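Local coordinates for prolyl-ACP dehydrogenase (Oscillatoria sp., PDB 4IRN), which oxidises a prolyl group carried on an acyl carrier protein during anatoxin-a biosynthesis, using FAD in an acyl-CoA dehydrogenase fold, at residues A[52-55]-A[56-60]; A[70-74]-A[75-79]; A[131-134]-A[135-139]; A[324-327]-A[328-332]. All blocks are in the same frame, centred on the assembly; numbering follows the deposited sequence.

Interaction 1: residues A[52-55]-A[56-60]; sequences IQFA and QQSLI
Gln-56 lays its extended side chain alongside Ile-52, the two pointing the same way, so that the amide carbon CD sits 3.6 Å from the methyl CG2 of Ile-52. In the backbone, Gln-56 N donates to Ile-52 O at 2.8 Å, an ordinary i to i+4 helical bond. Gln-57 repeats the backbone bond, its N donating to Gln-53 O, but its side chain crosses that of Gln-53 at a slant, the amides turned 70° apart, and Gln-57 NE2 stands 3.4 Å from Gln-53 OE1 at an angle too poor for a bond. This is the C-terminal part of helix 42-58 in the N-terminal helical domain, where Ile-52 and Gln-56 pack on Tyr-113 of helix 101-114. Ser-58 folds its hydroxyl back on the helix. With chi1 at 52°, OG lies between its own backbone N and carbonyl carbon and donates to Phe-54 O at 2.9 Å; Ser-58 N reaches the same oxygen from the other face of the carbonyl plane, so two bonds grip one acceptor. OG also lies close to Phe-54 CD1. Leu-59 rests CD1 3.9 Å from Ala-55 CB and 4.1 Å from Phe-54 CE2, and its side chain continues onto Ala-76 and Cys-80 of helix 74-83.

Interaction 2: residues A[70-74]-A[75-79]; sequences EIFNR and DAWQK
Phe-72 directs the far end of its ring at the indole of Trp-77, five residues on. CG lies anti to the backbone N (chi1 164°), and this swings CZ to 3.6 Å from Trp-77 CE3, which lies at the edge of the phenyl ring and near its plane. The rings are oblique to each other, with planes 58° apart and centroids separated by 5.8 Å. Asn-73 comes next and serves as the N-cap. Its OD1 accepts from Ala-76 N at 3.1 Å, the donor standing well above the plane of the amide rather than within it, while ND2 and CG both lie against the methyl of Ala-76. Asn-73 O then receives Trp-77 N, opening the regular i to i+4 series. Arg-74 continues that series, its O accepting from Gln-78 N at 3.0 Å. Its aliphatic CG is 3.8 Å from Gln-78 NE2, the guanidinium and amide planes being turned 57° apart. Trp-77 is itself buried against Leu-120, Ala-123 and Met-124 of helix 118-138, and its side chain lies about 11 Å from a bound FAD. An asparagine N-cap with an aromatic pair beside it thus marks the start of helix 74-83 in the N-terminal domain of the acyl-CoA dehydrogenase fold.

Interaction 3: residues A[131-134]-A[135-139]; sequences CEMP and LLTFG
Met-133 lies alongside Leu-136, both side chains pointing the same way, with the terminal methyl CE 4.0 Å from Leu-136 CD2. The methionine reaches it by bending at both chi2 (-49°) and chi3 (-58°), which brings CE round beside Leu-136. Its carbonyl is doubly engaged: Thr-137 N donates to Met-133 O at 3.1 Å, and Thr-137 OG1 adds a second bond of 3.2 Å from above the carbonyl plane. The threonine hydroxyl is thereby tied to its own helix. Pro-134 has no N-H to give to the preceding turn, and the helix kinks there, yet its oxygen still accepts from Phe-138 N at 2.8 Å. The same Pro-134 O lies at the edge of the Phe-138 ring, 3.4 Å from CD2. One bond nearby is slack, Leu-135 N to Cys-131 O being weak at 3.5 Å. Outside the segment, Phe-138 meets His-274 of helix 268-282 edge-to-face, and Leu-135 and Leu-136 pack on Leu-148 of helix 141-153. Cys-131, at the other end, touches His-160, an FAD-binding residue. The arrangement is the proline-kinked last part of helix 118-138, running from beside that histidine to its end at Phe-138 and packed against helices 141-153 and 268-282.

Interaction 4: residues A[324-327]-A[328-332]; sequences EMKL and RLENA
Four successive i to i+4 backbone bonds, of 3.0 to 3.1 Å, run from the N atoms of Arg-328, Leu-329, Glu-330 and Asn-331 to the O atoms of Glu-324, Met-325, Lys-326 and Leu-327, one regular length of helix. On it Lys-326 and Glu-330 form a salt bridge, NZ to OE2 at 2.9 Å. The lysine CG is anti to the backbone N (chi1 -179°), and a bend at chi2 turns the otherwise extended chain along the helix; the ammonium meets OE2 from above the carboxylate plane, 47° out of it. Glu-330 is also bent at chi2, with CG 3.9 Å from Lys-326 CE, so aliphatic contact accompanies the charge pair. This is helix 316-344 of the C-terminal helical domain of the acyl-CoA dehydrogenase fold, and here it faces a second subunit, where Met-355 packs on both Lys-326 and Glu-330. Arg-328 doubles back over the preceding turn. One face of its guanidinium lies over Glu-324 O, and NH2 is 3.5 Å from Glu-324 CB. The carboxylate of Glu-324 is not its partner: OE1 stays 4.2 Å from NH2 and well out of the guanidinium plane, an electrostatic proximity at most. Instead Arg-328 bonds Ser-367 and forms a salt bridge with Glu-370, both on helix 350-375, whereas Glu-324 pairs with Arg-407 of the second subunit. Asn-331 ND2 lies 3.0 Å from Leu-327 O at too poor an angle for a bond, and instead makes a weak hydrogen bond to Tyr-359 OH of helix 350-375. Leu-327 and Asn-331 both pack on Tyr-335 of the second subunit.

Overall arrangement
Along the chain the four contacts come in series, each closing before the next opens. Interactions 1, 2 and 3 belong to the N-terminal domain, on helix 42-58, at the start of helix 74-83 and at the end of helix 118-138; interaction 4 lies on helix 316-344 of the C-terminal domain. Interactions 1 and 2 touch, their centres 13 Å apart, through packing such as Phe-54 against the backbone of Lys-79. Interaction 3 lies 24 Å from interaction 2 between centres, with nearest atoms about 7 Å apart. The centres of interactions 3 and 4 are 33 Å apart, on opposite sides of the chain's centre. Local helix contacts thus serve different surroundings: domain packing in 1, the approach to the flavin site in 2 and, closer, in 3, and a subunit interface in 4.

Interaction 1: residues A[52-55]-A[56-60]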
loop_
_atom_site.group_PDB
_atom_site.type_symbol
_atom_site.label_atom_id
_atom_site.label_comp_id
_atom_site.label_asym_id
_atom_site.label_seq_id
_atom_site.Cartn_x
_atom_site.Cartn_y
_atom_site.Cartn_z
ATOM N N ILE A 52 -29.888 -12.217 -13.432
ATOM C CA ILE A 52 -29.811 -12.239 -11.963
ATOM C C ILE A 52 -30.929 -13.116 -11.385
ATOM O O ILE A 52 -30.637 -14.012 -10.597
ATOM C CB ILE A 52 -29.786 -10.802 -11.339
ATOM C CG1 ILE A 52 -28.503 -10.039 -11.742
ATOM C CG2 ILE A 52 -29.951 -10.822 -9.793
ATOM C CD1 ILE A 52 -28.566 -8.534 -11.609
ATOM N N GLN A 53 -32.197 -12.882 -11.816
ATOM C CA GLN A 53 -33.385 -13.637 -11.386
ATOM C C GLN A 53 -33.248 -15.138 -11.671
ATOM O O GLN A 53 -33.533 -15.950 -10.790
ATOM C CB GLN A 53 -34.670 -13.074 -12.020
ATOM C CG GLN A 53 -35.086 -11.667 -11.560
ATOM C CD GLN A 53 -35.267 -11.472 -10.068
ATOM O OE1 GLN A 53 -35.918 -12.267 -9.375
ATOM N NE2 GLN A 53 -34.724 -10.375 -9.552
ATOM N N PHE A 54 -32.775 -15.502 -12.886
ATOM C CA PHE A 54 -32.528 -16.895 -13.306
ATOM C C PHE A 54 -31.509 -17.561 -12.378
ATOM O O PHE A 54 -31.746 -18.666 -11.882
ATOM C CB PHE A 54 -32.051 -16.937 -14.781
ATOM C CG PHE A 54 -31.219 -18.134 -15.196
ATOM C CD1 PHE A 54 -31.818 -19.360 -15.466
ATOM C CD2 PHE A 54 -29.842 -18.019 -15.372
ATOM C CE1 PHE A 54 -31.046 -20.464 -15.855
ATOM C CE2 PHE A 54 -29.074 -19.121 -15.765
ATOM C CZ PHE A 54 -29.682 -20.334 -16.008
ATOM N N ALA A 55 -30.369 -16.854 -12.131
ATOM C CA ALA A 55 -29.273 -17.306 -11.266
ATOM C C ALA A 55 -29.696 -17.436 -9.804
ATOM O O ALA A 55 -29.248 -18.359 -9.123
ATOM C CB ALA A 55 -28.078 -16.371 -11.397
ATOM N N GLN A 56 -30.550 -16.516 -9.322
ATOM C CA GLN A 56 -31.038 -16.514 -7.947
ATOM C C GLN A 56 -32.110 -17.571 -7.704
ATOM O O GLN A 56 -32.220 -18.044 -6.577
ATOM C CB GLN A 56 -31.563 -15.127 -7.556
ATOM C CG GLN A 56 -30.466 -14.122 -7.241
ATOM C CD GLN A 56 -30.990 -12.740 -6.944
ATOM O OE1 GLN A 56 -32.109 -12.358 -7.326
ATOM N NE2 GLN A 56 -30.160 -11.937 -6.292
ATOM N N GLN A 57 -32.913 -17.926 -8.744
ATOM C CA GLN A 57 -34.019 -18.880 -8.608
ATOM C C GLN A 57 -33.708 -20.313 -9.027
ATOM O O GLN A 57 -34.027 -21.245 -8.288
ATOM C CB GLN A 57 -35.270 -18.376 -9.343
ATOM C CG GLN A 57 -35.932 -17.155 -8.697
ATOM C CD GLN A 57 -36.761 -16.326 -9.655
ATOM O OE1 GLN A 57 -36.833 -16.580 -10.868
ATOM N NE2 GLN A 57 -37.397 -15.292 -9.128
ATOM N N SER A 58 -33.125 -20.503 -10.221
ATOM C CA SER A 58 -32.850 -21.837 -10.754
ATOM C C SER A 58 -31.396 -22.334 -10.705
ATOM O O SER A 58 -31.075 -23.320 -11.371
ATOM C CB SER A 58 -33.469 -22.012 -12.139
ATOM O OG SER A 58 -33.091 -20.966 -13.015
ATOM N N LEU A 59 -30.536 -21.708 -9.884
ATOM C CA LEU A 59 -29.141 -22.154 -9.755
ATOM C C LEU A 59 -28.743 -22.521 -8.319
ATOM O O LEU A 59 -27.582 -22.847 -8.072
ATOM C CB LEU A 59 -28.132 -21.148 -10.372
ATOM C CG LEU A 59 -28.140 -20.910 -11.889
ATOM C CD1 LEU A 59 -27.023 -19.979 -12.275
ATOM C CD2 LEU A 59 -27.972 -22.196 -12.661
ATOM N N ILE A 60 -29.713 -22.487 -7.383
ATOM C CA ILE A 60 -29.537 -22.805 -5.955
ATOM C C ILE A 60 -28.807 -24.147 -5.779
ATOM O O ILE A 60 -29.213 -25.164 -6.358
ATOM C CB ILE A 60 -30.899 -22.769 -5.173
ATOM C CG1 ILE A 60 -31.711 -21.469 -5.406
ATOM C CG2 ILE A 60 -30.748 -23.112 -3.670
ATOM C CD1 ILE A 60 -31.216 -20.212 -4.643
#

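Interaction 2: residues A[70-74]-A[75-79]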
loop_
_atom_site.group_PDB
_atom_site.type_symbol
_atom_site.label_atom_id
_atom_site.label_comp_id
_atom_site.label_asym_id
_atom_site.label_seq_id
_atom_site.Cartn_x
_atom_site.Cartn_y
_atom_site.Cartn_z
ATOM N N GLU A 70 -15.787 -30.932 -3.160
ATOM C CA GLU A 70 -15.272 -30.694 -4.515
ATOM C C GLU A 70 -16.241 -31.220 -5.580
ATOM O O GLU A 70 -15.861 -32.051 -6.405
ATOM C CB GLU A 70 -13.854 -31.266 -4.704
ATOM C CG GLU A 70 -12.819 -30.726 -3.734
ATOM C CD GLU A 70 -11.399 -30.978 -4.185
ATOM O OE1 GLU A 70 -10.846 -32.047 -3.843
ATOM O OE2 GLU A 70 -10.831 -30.099 -4.872
ATOM N N ILE A 71 -17.495 -30.732 -5.559
ATOM C CA ILE A 71 -18.545 -31.173 -6.489
ATOM C C ILE A 71 -18.822 -30.162 -7.590
ATOM O O ILE A 71 -19.260 -29.049 -7.315
ATOM C CB ILE A 71 -19.843 -31.622 -5.743
ATOM C CG1 ILE A 71 -19.558 -32.752 -4.719
ATOM C CG2 ILE A 71 -20.955 -32.017 -6.729
ATOM C CD1 ILE A 71 -20.615 -32.894 -3.601
ATOM N N PHE A 72 -18.591 -30.572 -8.843
ATOM C CA PHE A 72 -18.891 -29.755 -10.016
ATOM C C PHE A 72 -20.407 -29.876 -10.277
ATOM O O PHE A 72 -20.931 -30.997 -10.319
ATOM C CB PHE A 72 -18.059 -30.212 -11.240
ATOM C CG PHE A 72 -18.574 -29.688 -12.558
ATOM C CD1 PHE A 72 -18.337 -28.372 -12.943
ATOM C CD2 PHE A 72 -19.334 -30.494 -13.393
ATOM C CE1 PHE A 72 -18.846 -27.877 -14.148
ATOM C CE2 PHE A 72 -19.850 -29.997 -14.593
ATOM C CZ PHE A 72 -19.601 -28.693 -14.963
ATOM N N ASN A 73 -21.096 -28.733 -10.441
ATOM C CA ASN A 73 -22.541 -28.700 -10.667
ATOM C C ASN A 73 -22.893 -28.831 -12.151
ATOM O O ASN A 73 -23.008 -27.828 -12.865
ATOM C CB ASN A 73 -23.165 -27.443 -10.046
ATOM C CG ASN A 73 -24.656 -27.521 -9.777
ATOM O OD1 ASN A 73 -25.393 -28.344 -10.335
ATOM N ND2 ASN A 73 -25.151 -26.623 -8.938
ATOM N N ARG A 74 -23.068 -30.079 -12.610
ATOM C CA ARG A 74 -23.426 -30.358 -13.997
ATOM C C ARG A 74 -24.834 -29.883 -14.326
ATOM O O ARG A 74 -25.071 -29.422 -15.444
ATOM C CB ARG A 74 -23.275 -31.837 -14.317
ATOM C CG ARG A 74 -22.972 -32.081 -15.793
ATOM C CD ARG A 74 -22.854 -33.559 -16.068
ATOM N NE ARG A 74 -21.759 -33.879 -16.986
ATOM C CZ ARG A 74 -20.567 -34.347 -16.609
ATOM N NH1 ARG A 74 -20.287 -34.512 -15.320
ATOM N NH2 ARG A 74 -19.638 -34.618 -17.517
ATOM N N ASP A 75 -25.755 -29.984 -13.345
ATOM C CA ASP A 75 -27.145 -29.545 -13.476
ATOM C C ASP A 75 -27.223 -28.048 -13.796
ATOM O O ASP A 75 -27.970 -27.651 -14.691
ATOM C CB ASP A 75 -27.951 -29.878 -12.209
ATOM C CG ASP A 75 -28.655 -31.231 -12.213
ATOM O OD1 ASP A 75 -28.183 -32.157 -12.935
ATOM O OD2 ASP A 75 -29.656 -31.375 -11.486
ATOM N N ALA A 76 -26.423 -27.234 -13.085
ATOM C CA ALA A 76 -26.351 -25.785 -13.262
ATOM C C ALA A 76 -25.685 -25.399 -14.582
ATOM O O ALA A 76 -26.077 -24.388 -15.165
ATOM C CB ALA A 76 -25.632 -25.144 -12.088
ATOM N N TRP A 77 -24.704 -26.203 -15.060
ATOM C CA TRP A 77 -24.031 -25.990 -16.347
ATOM C C TRP A 77 -25.055 -26.146 -17.468
ATOM O O TRP A 77 -25.130 -25.280 -18.347
ATOM C CB TRP A 77 -22.862 -26.984 -16.544
ATOM C CG TRP A 77 -22.115 -26.838 -17.850
ATOM C CD1 TRP A 77 -22.555 -27.192 -19.092
ATOM C CD2 TRP A 77 -20.782 -26.321 -18.033
ATOM N NE1 TRP A 77 -21.598 -26.897 -20.039
ATOM C CE2 TRP A 77 -20.499 -26.370 -19.419
ATOM C CE3 TRP A 77 -19.792 -25.833 -17.158
ATOM C CZ2 TRP A 77 -19.284 -25.919 -19.955
ATOM C CZ3 TRP A 77 -18.579 -25.415 -17.693
ATOM C CH2 TRP A 77 -18.330 -25.457 -19.072
ATOM N N GLN A 78 -25.835 -27.257 -17.424
ATOM C CA GLN A 78 -26.906 -27.607 -18.365
ATOM C C GLN A 78 -27.976 -26.521 -18.439
ATOM O O GLN A 78 -28.372 -26.138 -19.531
ATOM C CB GLN A 78 -27.549 -28.951 -17.983
ATOM C CG GLN A 78 -26.707 -30.201 -18.277
ATOM C CD GLN A 78 -27.176 -31.460 -17.537
ATOM O OE1 GLN A 78 -28.206 -31.482 -16.849
ATOM N NE2 GLN A 78 -26.324 -32.479 -17.482
ATOM N N LYS A 79 -28.414 -26.007 -17.283
ATOM C CA LYS A 79 -29.422 -24.942 -17.169
ATOM C C LYS A 79 -28.944 -23.621 -17.767
ATOM O O LYS A 79 -29.733 -22.928 -18.410
ATOM C CB LYS A 79 -29.890 -24.753 -15.716
ATOM C CG LYS A 79 -30.860 -25.816 -15.254
ATOM C CD LYS A 79 -31.431 -25.486 -13.894
ATOM C CE LYS A 79 -32.370 -26.546 -13.378
ATOM N NZ LYS A 79 -33.704 -26.438 -14.024
#

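Interaction 3: residues A[131-134]-A[135-139]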
loop_
_atom_site.group_PDB
_atom_site.type_symbol
_atom_site.label_atom_id
_atom_site.label_comp_id
_atom_site.label_asym_id
_atom_site.label_seq_id
_atom_site.Cartn_x
_atom_site.Cartn_y
_atom_site.Cartn_z
ATOM N N CYS A 131 -11.800 -21.442 -25.588
ATOM C CA CYS A 131 -12.073 -22.541 -26.505
ATOM C C CYS A 131 -12.993 -22.169 -27.663
ATOM O O CYS A 131 -12.590 -22.337 -28.816
ATOM C CB CYS A 131 -12.588 -23.755 -25.744
ATOM S SG CYS A 131 -11.542 -24.252 -24.355
ATOM N N GLU A 132 -14.222 -21.687 -27.369
ATOM C CA GLU A 132 -15.197 -21.307 -28.401
ATOM C C GLU A 132 -14.718 -20.132 -29.253
ATOM O O GLU A 132 -14.856 -20.184 -30.478
ATOM C CB GLU A 132 -16.579 -20.990 -27.801
ATOM C CG GLU A 132 -17.345 -22.172 -27.224
ATOM C CD GLU A 132 -18.734 -21.848 -26.708
ATOM O OE1 GLU A 132 -18.998 -20.671 -26.389
ATOM O OE2 GLU A 132 -19.556 -22.779 -26.587
ATOM N N MET A 133 -14.175 -19.073 -28.609
ATOM C CA MET A 133 -13.675 -17.874 -29.292
ATOM C C MET A 133 -12.525 -18.116 -30.296
ATOM O O MET A 133 -12.694 -17.717 -31.451
ATOM C CB MET A 133 -13.349 -16.741 -28.317
ATOM C CG MET A 133 -14.567 -16.050 -27.737
ATOM S SD MET A 133 -15.858 -15.531 -28.899
ATOM C CE MET A 133 -14.948 -14.457 -30.003
ATOM N N PRO A 134 -11.384 -18.778 -29.935
ATOM C CA PRO A 134 -10.347 -19.048 -30.950
ATOM C C PRO A 134 -10.855 -19.912 -32.119
ATOM O O PRO A 134 -10.407 -19.711 -33.254
ATOM C CB PRO A 134 -9.247 -19.761 -30.161
ATOM C CG PRO A 134 -9.921 -20.310 -28.970
ATOM C CD PRO A 134 -10.994 -19.334 -28.623
ATOM N N LEU A 135 -11.797 -20.853 -31.850
ATOM C CA LEU A 135 -12.437 -21.714 -32.859
ATOM C C LEU A 135 -13.281 -20.862 -33.837
ATOM O O LEU A 135 -13.239 -21.097 -35.042
ATOM C CB LEU A 135 -13.293 -22.811 -32.174
ATOM C CG LEU A 135 -14.193 -23.725 -33.034
ATOM C CD1 LEU A 135 -13.399 -24.493 -34.074
ATOM C CD2 LEU A 135 -14.934 -24.710 -32.162
ATOM N N LEU A 136 -14.019 -19.862 -33.311
ATOM C CA LEU A 136 -14.846 -18.961 -34.111
ATOM C C LEU A 136 -13.985 -18.082 -35.041
ATOM O O LEU A 136 -14.351 -17.868 -36.203
ATOM C CB LEU A 136 -15.745 -18.103 -33.181
ATOM C CG LEU A 136 -16.591 -16.984 -33.826
ATOM C CD1 LEU A 136 -17.652 -17.550 -34.750
ATOM C CD2 LEU A 136 -17.233 -16.125 -32.776
ATOM N N THR A 137 -12.833 -17.610 -34.527
ATOM C CA THR A 137 -11.898 -16.730 -35.226
ATOM C C THR A 137 -10.976 -17.449 -36.211
ATOM O O THR A 137 -10.864 -17.006 -37.352
ATOM C CB THR A 137 -11.141 -15.867 -34.209
ATOM O OG1 THR A 137 -12.102 -15.195 -33.390
ATOM C CG2 THR A 137 -10.205 -14.841 -34.862
ATOM N N PHE A 138 -10.317 -18.536 -35.782
ATOM C CA PHE A 138 -9.345 -19.247 -36.619
ATOM C C PHE A 138 -9.835 -20.515 -37.338
ATOM O O PHE A 138 -9.152 -21.008 -38.239
ATOM C CB PHE A 138 -8.055 -19.520 -35.820
ATOM C CG PHE A 138 -7.405 -18.277 -35.252
ATOM C CD1 PHE A 138 -6.469 -17.562 -35.990
ATOM C CD2 PHE A 138 -7.715 -17.834 -33.971
ATOM C CE1 PHE A 138 -5.873 -16.415 -35.466
ATOM C CE2 PHE A 138 -7.121 -16.686 -33.453
ATOM C CZ PHE A 138 -6.202 -15.986 -34.203
ATOM N N GLY A 139 -10.989 -21.032 -36.940
ATOM C CA GLY A 139 -11.542 -22.245 -37.527
ATOM C C GLY A 139 -12.100 -22.069 -38.922
ATOM O O GLY A 139 -12.590 -20.990 -39.278
#

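Interaction 4: residues A[324-327]-A[328-332]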
loop_
_atom_site.group_PDB
_atom_site.type_symbol
_atom_site.label_atom_id
_atom_site.label_comp_id
_atom_site.label_asym_id
_atom_site.label_seq_id
_atom_site.Cartn_x
_atom_site.Cartn_y
_atom_site.Cartn_z
ATOM N N GLU A 324 -13.301 2.025 -0.004
ATOM C CA GLU A 324 -12.275 1.363 -0.829
ATOM C C GLU A 324 -12.898 0.296 -1.739
ATOM O O GLU A 324 -12.516 0.180 -2.905
ATOM C CB GLU A 324 -11.150 0.761 0.032
ATOM C CG GLU A 324 -10.221 1.790 0.664
ATOM C CD GLU A 324 -9.359 2.622 -0.270
ATOM O OE1 GLU A 324 -9.006 2.135 -1.368
ATOM O OE2 GLU A 324 -9.000 3.756 0.121
ATOM N N MET A 325 -13.894 -0.445 -1.214
ATOM C CA MET A 325 -14.644 -1.457 -1.967
ATOM C C MET A 325 -15.406 -0.798 -3.120
ATOM O O MET A 325 -15.434 -1.349 -4.220
ATOM C CB MET A 325 -15.608 -2.242 -1.056
ATOM C CG MET A 325 -14.939 -3.366 -0.290
ATOM S SD MET A 325 -16.052 -4.184 0.880
ATOM C CE MET A 325 -16.677 -5.446 -0.129
ATOM N N LYS A 326 -15.983 0.399 -2.868
ATOM C CA LYS A 326 -16.712 1.201 -3.855
ATOM C C LYS A 326 -15.786 1.690 -4.981
ATOM O O LYS A 326 -16.113 1.500 -6.155
ATOM C CB LYS A 326 -17.481 2.365 -3.184
ATOM C CG LYS A 326 -18.300 3.244 -4.144
ATOM C CD LYS A 326 -19.439 2.504 -4.853
ATOM C CE LYS A 326 -20.143 3.402 -5.835
ATOM N NZ LYS A 326 -21.204 2.677 -6.577
ATOM N N LEU A 327 -14.633 2.294 -4.625
ATOM C CA LEU A 327 -13.633 2.780 -5.590
ATOM C C LEU A 327 -13.165 1.645 -6.497
ATOM O O LEU A 327 -13.153 1.815 -7.718
ATOM C CB LEU A 327 -12.420 3.431 -4.889
ATOM C CG LEU A 327 -12.658 4.761 -4.146
ATOM C CD1 LEU A 327 -11.585 4.996 -3.120
ATOM C CD2 LEU A 327 -12.692 5.938 -5.103
ATOM N N ARG A 328 -12.827 0.480 -5.903
ATOM C CA ARG A 328 -12.379 -0.702 -6.636
ATOM C C ARG A 328 -13.431 -1.243 -7.601
ATOM O O ARG A 328 -13.085 -1.590 -8.730
ATOM C CB ARG A 328 -11.912 -1.801 -5.678
ATOM C CG ARG A 328 -10.524 -1.538 -5.172
ATOM C CD ARG A 328 -9.926 -2.746 -4.532
ATOM N NE ARG A 328 -9.322 -2.336 -3.280
ATOM C CZ ARG A 328 -9.871 -2.520 -2.090
ATOM N NH1 ARG A 328 -11.033 -3.151 -1.979
ATOM N NH2 ARG A 328 -9.274 -2.069 -1.001
ATOM N N LEU A 329 -14.704 -1.285 -7.169
ATOM C CA LEU A 329 -15.828 -1.764 -7.969
ATOM C C LEU A 329 -16.029 -0.922 -9.228
ATOM O O LEU A 329 -16.207 -1.484 -10.311
ATOM C CB LEU A 329 -17.120 -1.831 -7.124
ATOM C CG LEU A 329 -18.420 -2.239 -7.851
ATOM C CD1 LEU A 329 -18.411 -3.720 -8.233
ATOM C CD2 LEU A 329 -19.623 -1.940 -7.011
ATOM N N GLU A 330 -15.970 0.413 -9.083
ATOM C CA GLU A 330 -16.134 1.362 -10.189
ATOM C C GLU A 330 -14.967 1.328 -11.164
ATOM O O GLU A 330 -15.184 1.496 -12.362
ATOM C CB GLU A 330 -16.434 2.786 -9.687
ATOM C CG GLU A 330 -17.747 2.899 -8.917
ATOM C CD GLU A 330 -19.023 2.470 -9.627
ATOM O OE1 GLU A 330 -19.207 2.837 -10.811
ATOM O OE2 GLU A 330 -19.850 1.782 -8.988
ATOM N N ASN A 331 -13.748 1.073 -10.664
ATOM C CA ASN A 331 -12.535 0.933 -11.476
ATOM C C ASN A 331 -12.566 -0.369 -12.276
ATOM O O ASN A 331 -12.155 -0.383 -13.434
ATOM C CB ASN A 331 -11.290 0.942 -10.607
ATOM C CG ASN A 331 -10.822 2.307 -10.159
ATOM O OD1 ASN A 331 -10.724 3.243 -10.959
ATOM N ND2 ASN A 331 -10.460 2.422 -8.871
ATOM N N ALA A 332 -13.032 -1.467 -11.641
ATOM C CA ALA A 332 -13.174 -2.792 -12.250
ATOM C C ALA A 332 -14.158 -2.715 -13.427
ATOM O O ALA A 332 -13.880 -3.260 -14.497
ATOM C CB ALA A 332 -13.662 -3.804 -11.221
#